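Local coordinates for protein transcriptional activator, putative (PDB 1RTW) that is of unknown function but is a putative transcriptional activator with the all-helical fold of the TENA/THI-4/PQQC family, at residues K38-D43 against I92-E97; L18-L23 against I200-A205. All blocks are in the same frame, centred on the assembly; numbering follows the deposited sequence.

Interaction 1 of 2, residues K38-D43 against I92-E97; sequences KWLVND and ISLNGE
V41 on helix 33-60 and L94 in the loop 92-97 bring the two backbones together, their CA atoms 5.1 Å apart, and no direct hydrogen bond crosses between the segments. The side chains of L40 and V41 converge on I92. With CG1 anti to the backbone N (chi1 164°), I92 carries CD1 out to the helix, where it meets CD2 of L40 at 3.6 Å, while CG2 of V41 lies a little further from the same methyl, at 4.1 Å. In both pairs the side chains run past each other at a slant rather than alongside. V41 splits its two branches over the loop: CG2 sits 3.5 Å from the carbonyl O of S93, and CG1 faces the O of L94 more loosely. L94 CD2 touches L40 CD2 only loosely, at 4.4 Å, and A87 of helix 66-89 backs both I92 and L94. A water supplies the polar link, donating to V41 O at 2.6 Å and to L94 O at 2.9 Å, so one molecule satisfies two backbone acceptors that could not bond each other. Inside the helix, N42 folds its amide back on the preceding turn: ND2 donates almost straight to K38 O at 2.8 Å, reaching it from the face opposite to N42 N, while OD1 takes the N-H of D99. On the loop, S93 OG accepts from N95 N in an ST turn. The whole is a surface contact in a helical bundle, where the connection between helices 66-89 and 100-115 lies across the flank of helix 33-60.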
loop_
_atom_site.group_PDB
_atom_site.type_symbol
_atom_site.label_atom_id
_atom_site.label_comp_id
_atom_site.label_asym_id
_atom_site.label_seq_id
_atom_site.Cartn_x
_atom_site.Cartn_y
_atom_site.Cartn_z
ATOM N N LYS B 38 11.252 -26.278 -15.811
ATOM C CA LYS B 38 10.448 -25.991 -14.633
ATOM C C LYS B 38 11.037 -24.803 -13.869
ATOM O O LYS B 38 10.302 -23.932 -13.408
ATOM C CB LYS B 38 10.354 -27.233 -13.736
ATOM C CG LYS B 38 9.378 -27.091 -12.582
ATOM C CD LYS B 38 8.961 -28.443 -12.046
ATOM C CE LYS B 38 8.111 -29.204 -13.053
ATOM N NZ LYS B 38 6.841 -28.475 -13.347
ATOM N N TRP B 39 12.361 -24.753 -13.757
ATOM C CA TRP B 39 13.006 -23.645 -13.069
ATOM C C TRP B 39 12.755 -22.344 -13.823
ATOM O O TRP B 39 12.485 -21.319 -13.214
ATOM C CB TRP B 39 14.519 -23.863 -12.920
ATOM C CG TRP B 39 15.223 -22.603 -12.460
ATOM C CD1 TRP B 39 15.315 -22.136 -11.179
ATOM C CD2 TRP B 39 15.832 -21.604 -13.295
ATOM N NE1 TRP B 39 15.928 -20.908 -11.165
ATOM C CE2 TRP B 39 16.254 -20.557 -12.448
ATOM C CE3 TRP B 39 16.053 -21.492 -14.675
ATOM C CZ2 TRP B 39 16.887 -19.400 -12.942
ATOM C CZ3 TRP B 39 16.682 -20.340 -15.165
ATOM C CH2 TRP B 39 17.091 -19.312 -14.298
ATOM N N LEU B 40 12.844 -22.409 -15.150
ATOM C CA LEU B 40 12.651 -21.257 -16.021
ATOM C C LEU B 40 11.267 -20.631 -15.858
ATOM O O LEU B 40 11.152 -19.436 -15.589
ATOM C CB LEU B 40 12.867 -21.671 -17.479
ATOM C CG LEU B 40 13.009 -20.563 -18.515
ATOM C CD1 LEU B 40 14.403 -19.974 -18.443
ATOM C CD2 LEU B 40 12.752 -21.115 -19.892
ATOM N N VAL B 41 10.224 -21.441 -16.014
ATOM C CA VAL B 41 8.838 -20.984 -15.882
ATOM C C VAL B 41 8.592 -20.319 -14.526
ATOM O O VAL B 41 7.955 -19.274 -14.440
ATOM C CB VAL B 41 7.855 -22.174 -16.043
ATOM C CG1 VAL B 41 6.443 -21.758 -15.732
ATOM C CG2 VAL B 41 7.926 -22.737 -17.473
ATOM N N ASN B 42 9.130 -20.915 -13.471
ATOM C CA ASN B 42 8.941 -20.377 -12.137
ATOM C C ASN B 42 9.806 -19.173 -11.806
ATOM O O ASN B 42 9.363 -18.257 -11.114
ATOM C CB ASN B 42 9.107 -21.474 -11.094
ATOM C CG ASN B 42 7.940 -22.421 -11.078
ATOM O OD1 ASN B 42 6.969 -22.221 -10.346
ATOM N ND2 ASN B 42 8.014 -23.457 -11.897
ATOM N N ASP B 43 11.036 -19.151 -12.291
ATOM C CA ASP B 43 11.868 -18.000 -11.997
ATOM C C ASP B 43 11.407 -16.782 -12.793
ATOM O O ASP B 43 11.544 -15.651 -12.344
ATOM C CB ASP B 43 13.340 -18.292 -12.253
ATOM C CG ASP B 43 14.242 -17.471 -11.359
ATOM O OD1 ASP B 43 14.137 -17.606 -10.120
ATOM O OD2 ASP B 43 15.046 -16.680 -11.889
ATOM N N ILE B 92 9.513 -23.287 -25.565
ATOM C CA ILE B 92 8.881 -23.500 -24.274
ATOM C C ILE B 92 7.923 -22.364 -23.910
ATOM O O ILE B 92 8.139 -21.208 -24.268
ATOM C CB ILE B 92 9.982 -23.743 -23.190
ATOM C CG1 ILE B 92 9.431 -23.583 -21.770
ATOM C CG2 ILE B 92 11.188 -22.848 -23.446
ATOM C CD1 ILE B 92 9.605 -22.195 -21.180
ATOM N N SER B 93 6.828 -22.724 -23.249
ATOM C CA SER B 93 5.812 -21.764 -22.834
ATOM C C SER B 93 5.986 -21.308 -21.387
ATOM O O SER B 93 6.208 -22.127 -20.488
ATOM C CB SER B 93 4.419 -22.359 -23.010
ATOM O OG SER B 93 3.449 -21.525 -22.403
ATOM N N LEU B 94 5.827 -20.004 -21.170
ATOM C CA LEU B 94 5.973 -19.404 -19.842
ATOM C C LEU B 94 4.625 -19.151 -19.180
ATOM O O LEU B 94 4.561 -18.627 -18.071
ATOM C CB LEU B 94 6.740 -18.080 -19.954
ATOM C CG LEU B 94 8.154 -18.137 -20.548
ATOM C CD1 LEU B 94 8.566 -16.789 -21.107
ATOM C CD2 LEU B 94 9.145 -18.605 -19.515
ATOM N N ASN B 95 3.552 -19.557 -19.848
ATOM C CA ASN B 95 2.197 -19.342 -19.351
ATOM C C ASN B 95 1.612 -20.469 -18.503
ATOM O O ASN B 95 0.413 -20.468 -18.198
ATOM C CB ASN B 95 1.272 -19.048 -20.532
ATOM C CG ASN B 95 1.671 -17.791 -21.284
ATOM O OD1 ASN B 95 1.794 -17.794 -22.514
ATOM N ND2 ASN B 95 1.871 -16.701 -20.548
ATOM N N GLY B 96 2.468 -21.390 -18.071
ATOM C CA GLY B 96 2.000 -22.513 -17.277
ATOM C C GLY B 96 1.691 -22.281 -15.807
ATOM O O GLY B 96 1.719 -21.150 -15.303
ATOM N N GLU B 97 1.365 -23.380 -15.125
ATOM C CA GLU B 97 1.051 -23.361 -13.702
ATOM C C GLU B 97 2.307 -23.089 -12.894
ATOM O O GLU B 97 3.356 -23.698 -13.115
ATOM C CB GLU B 97 0.418 -24.685 -13.264
ATOM C CG GLU B 97 -1.021 -24.882 -13.745
ATOM C CD GLU B 97 -1.971 -23.828 -13.195
ATOM O OE1 GLU B 97 -2.117 -23.749 -11.953
ATOM O OE2 GLU B 97 -2.561 -23.077 -14.004
HETATM O O HOH W 1 6.247 -17.913 -15.834
#

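Interaction 2 of 2, residues L18-L23 against I200-A205; sequences LPHKFL and IFWDIA
H20 and D203 make the single hydrogen bond between the segments: NE2 donates to OD2 over 2.9 Å, with an N-H...O angle of 156°. The acceptor lies in the plane of the imidazole, but the donor comes in from above the carboxylate plane, and the two planes are turned 56° apart. A chi1 of 174°, with CG trans to the backbone N, carries the H20 ring across to W202 and D203. The other ring nitrogen works within its own segment, as ND1 accepts from F22 N at 2.9 Å. H20 is thus the N-cap of helix 21-28, its imidazole gripped at both nitrogens, so its rotation is fixed. In this bundle the pairing joins the start of helix 21-28 to segment 200-205, which carries on from helix 181-201 with helical backbone angles.

Aromatic and CH-pi contacts centre on W202. Its CB stands over the middle of the H20 ring, 3.3 Å from the centroid, while the indole slides away so that the two rings barely overlap. L23 CD2 sits over one face of the indole, toward the rim, 3.9 Å from the centroid of the six-membered ring. F22 meets W202 obliquely, CD1 to CE3 at 3.5 Å, completing an aromatic cluster that Y132 and W39 extend.

A205 adds apolar packing on F22, its CB 3.7 Å from both CD2 and CE2 of that ring.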
loop_
_atom_site.group_PDB
_atom_site.type_symbol
_atom_site.label_atom_id
_atom_site.label_comp_id
_atom_site.label_asym_id
_atom_site.label_seq_id
_atom_site.Cartn_x
_atom_site.Cartn_y
_atom_site.Cartn_z
ATOM N N LEU B 18 25.041 -23.419 -1.889
ATOM C CA LEU B 18 26.359 -23.097 -2.420
ATOM C C LEU B 18 27.264 -24.324 -2.279
ATOM O O LEU B 18 28.182 -24.342 -1.450
ATOM C CB LEU B 18 26.957 -21.901 -1.666
ATOM C CG LEU B 18 26.222 -20.564 -1.806
ATOM C CD1 LEU B 18 26.752 -19.536 -0.813
ATOM C CD2 LEU B 18 26.355 -20.065 -3.223
ATOM N N PRO B 19 27.047 -25.351 -3.122
ATOM C CA PRO B 19 26.033 -25.424 -4.174
ATOM C C PRO B 19 24.804 -26.270 -3.828
ATOM O O PRO B 19 24.821 -27.099 -2.917
ATOM C CB PRO B 19 26.796 -26.104 -5.284
ATOM C CG PRO B 19 27.506 -27.202 -4.494
ATOM C CD PRO B 19 27.983 -26.489 -3.234
ATOM N N HIS B 20 23.732 -26.045 -4.573
ATOM C CA HIS B 20 22.512 -26.823 -4.406
ATOM C C HIS B 20 22.561 -27.823 -5.547
ATOM O O HIS B 20 23.262 -27.595 -6.535
ATOM C CB HIS B 20 21.268 -25.943 -4.552
ATOM C CG HIS B 20 19.980 -26.707 -4.528
ATOM N ND1 HIS B 20 19.430 -27.276 -5.655
ATOM C CD2 HIS B 20 19.133 -26.999 -3.510
ATOM C CE1 HIS B 20 18.302 -27.886 -5.335
ATOM N NE2 HIS B 20 18.099 -27.732 -4.038
ATOM N N LYS B 21 21.819 -28.919 -5.407
ATOM C CA LYS B 21 21.754 -29.970 -6.421
ATOM C C LYS B 21 21.652 -29.382 -7.826
ATOM O O LYS B 21 22.410 -29.759 -8.726
ATOM C CB LYS B 21 20.544 -30.876 -6.145
ATOM C CG LYS B 21 20.372 -32.045 -7.096
ATOM C CD LYS B 21 19.065 -32.787 -6.804
ATOM C CE LYS B 21 18.836 -33.924 -7.788
ATOM N NZ LYS B 21 17.508 -34.584 -7.572
ATOM N N PHE B 22 20.764 -28.404 -7.978
ATOM C CA PHE B 22 20.540 -27.750 -9.262
ATOM C C PHE B 22 21.799 -27.106 -9.833
ATOM O O PHE B 22 22.030 -27.161 -11.043
ATOM C CB PHE B 22 19.428 -26.705 -9.131
ATOM C CG PHE B 22 19.000 -26.098 -10.439
ATOM C CD1 PHE B 22 19.584 -24.925 -10.902
ATOM C CD2 PHE B 22 17.982 -26.685 -11.189
ATOM C CE1 PHE B 22 19.161 -24.343 -12.092
ATOM C CE2 PHE B 22 17.547 -26.111 -12.384
ATOM C CZ PHE B 22 18.139 -24.935 -12.836
ATOM N N LEU B 23 22.605 -26.496 -8.966
ATOM C CA LEU B 23 23.836 -25.835 -9.387
ATOM C C LEU B 23 24.924 -26.821 -9.795
ATOM O O LEU B 23 25.710 -26.537 -10.696
ATOM C CB LEU B 23 24.342 -24.890 -8.294
ATOM C CG LEU B 23 23.341 -23.827 -7.805
ATOM C CD1 LEU B 23 23.999 -22.925 -6.786
ATOM C CD2 LEU B 23 22.807 -22.997 -8.960
ATOM N N ILE B 200 14.893 -22.947 -0.866
ATOM C CA ILE B 200 13.757 -23.754 -1.270
ATOM C C ILE B 200 13.416 -23.631 -2.751
ATOM O O ILE B 200 12.987 -24.602 -3.379
ATOM C CB ILE B 200 12.521 -23.371 -0.408
ATOM C CG1 ILE B 200 12.726 -23.859 1.027
ATOM C CG2 ILE B 200 11.236 -23.949 -0.987
ATOM C CD1 ILE B 200 11.689 -23.326 1.999
ATOM N N PHE B 201 13.620 -22.447 -3.314
ATOM C CA PHE B 201 13.293 -22.233 -4.713
ATOM C C PHE B 201 13.991 -23.206 -5.656
ATOM O O PHE B 201 13.391 -23.659 -6.636
ATOM C CB PHE B 201 13.599 -20.792 -5.116
ATOM C CG PHE B 201 12.771 -20.301 -6.256
ATOM C CD1 PHE B 201 13.171 -20.523 -7.573
ATOM C CD2 PHE B 201 11.587 -19.598 -6.014
ATOM C CE1 PHE B 201 12.404 -20.050 -8.636
ATOM C CE2 PHE B 201 10.808 -19.117 -7.062
ATOM C CZ PHE B 201 11.215 -19.342 -8.379
ATOM N N TRP B 202 15.246 -23.539 -5.358
ATOM C CA TRP B 202 15.999 -24.454 -6.211
ATOM C C TRP B 202 15.319 -25.816 -6.347
ATOM O O TRP B 202 15.404 -26.442 -7.399
ATOM C CB TRP B 202 17.428 -24.623 -5.703
ATOM C CG TRP B 202 18.241 -23.357 -5.720
ATOM C CD1 TRP B 202 18.646 -22.631 -4.636
ATOM C CD2 TRP B 202 18.721 -22.652 -6.877
ATOM N NE1 TRP B 202 19.339 -21.517 -5.046
ATOM C CE2 TRP B 202 19.404 -21.508 -6.408
ATOM C CE3 TRP B 202 18.633 -22.873 -8.252
ATOM C CZ2 TRP B 202 19.997 -20.586 -7.279
ATOM C CZ3 TRP B 202 19.221 -21.951 -9.115
ATOM C CH2 TRP B 202 19.897 -20.824 -8.623
ATOM N N ASP B 203 14.614 -26.251 -5.303
ATOM C CA ASP B 203 13.914 -27.541 -5.328
ATOM C C ASP B 203 12.773 -27.609 -6.346
ATOM O O ASP B 203 12.416 -28.693 -6.810
ATOM C CB ASP B 203 13.353 -27.889 -3.942
ATOM C CG ASP B 203 14.437 -28.148 -2.914
ATOM O OD1 ASP B 203 14.253 -27.752 -1.739
ATOM O OD2 ASP B 203 15.469 -28.752 -3.279
ATOM N N ILE B 204 12.207 -26.454 -6.686
ATOM C CA ILE B 204 11.099 -26.375 -7.634
ATOM C C ILE B 204 11.373 -27.109 -8.942
ATOM O O ILE B 204 10.479 -27.740 -9.495
ATOM C CB ILE B 204 10.726 -24.901 -7.927
ATOM C CG1 ILE B 204 10.092 -24.264 -6.688
ATOM C CG2 ILE B 204 9.770 -24.817 -9.095
ATOM C CD1 ILE B 204 9.860 -22.764 -6.815
ATOM N N ALA B 205 12.607 -27.039 -9.427
ATOM C CA ALA B 205 12.967 -27.706 -10.670
ATOM C C ALA B 205 12.682 -29.216 -10.645
ATOM O O ALA B 205 12.335 -29.811 -11.670
ATOM C CB ALA B 205 14.420 -27.458 -10.974
#

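The centres of interactions 1 and 2 are about 16 Å apart, yet their segments touch directly. K38 CD lies 3.1 Å from I204 O, and N42 O is 3.5 Å from F201 CZ, so helix 33-60 carries the loop of interaction 1 on one flank and meets the 200-205 segment of interaction 2 as well. W39 belongs to both surroundings: its ring meets F22 and its side chain touches A205. Helices 21-28 and 33-60 are consecutive in the chain, and interaction 1 falls entirely between the two segments of interaction 2 in sequence. The two differ in setting: interaction 1 is at the surface, whereas interaction 2 is buried.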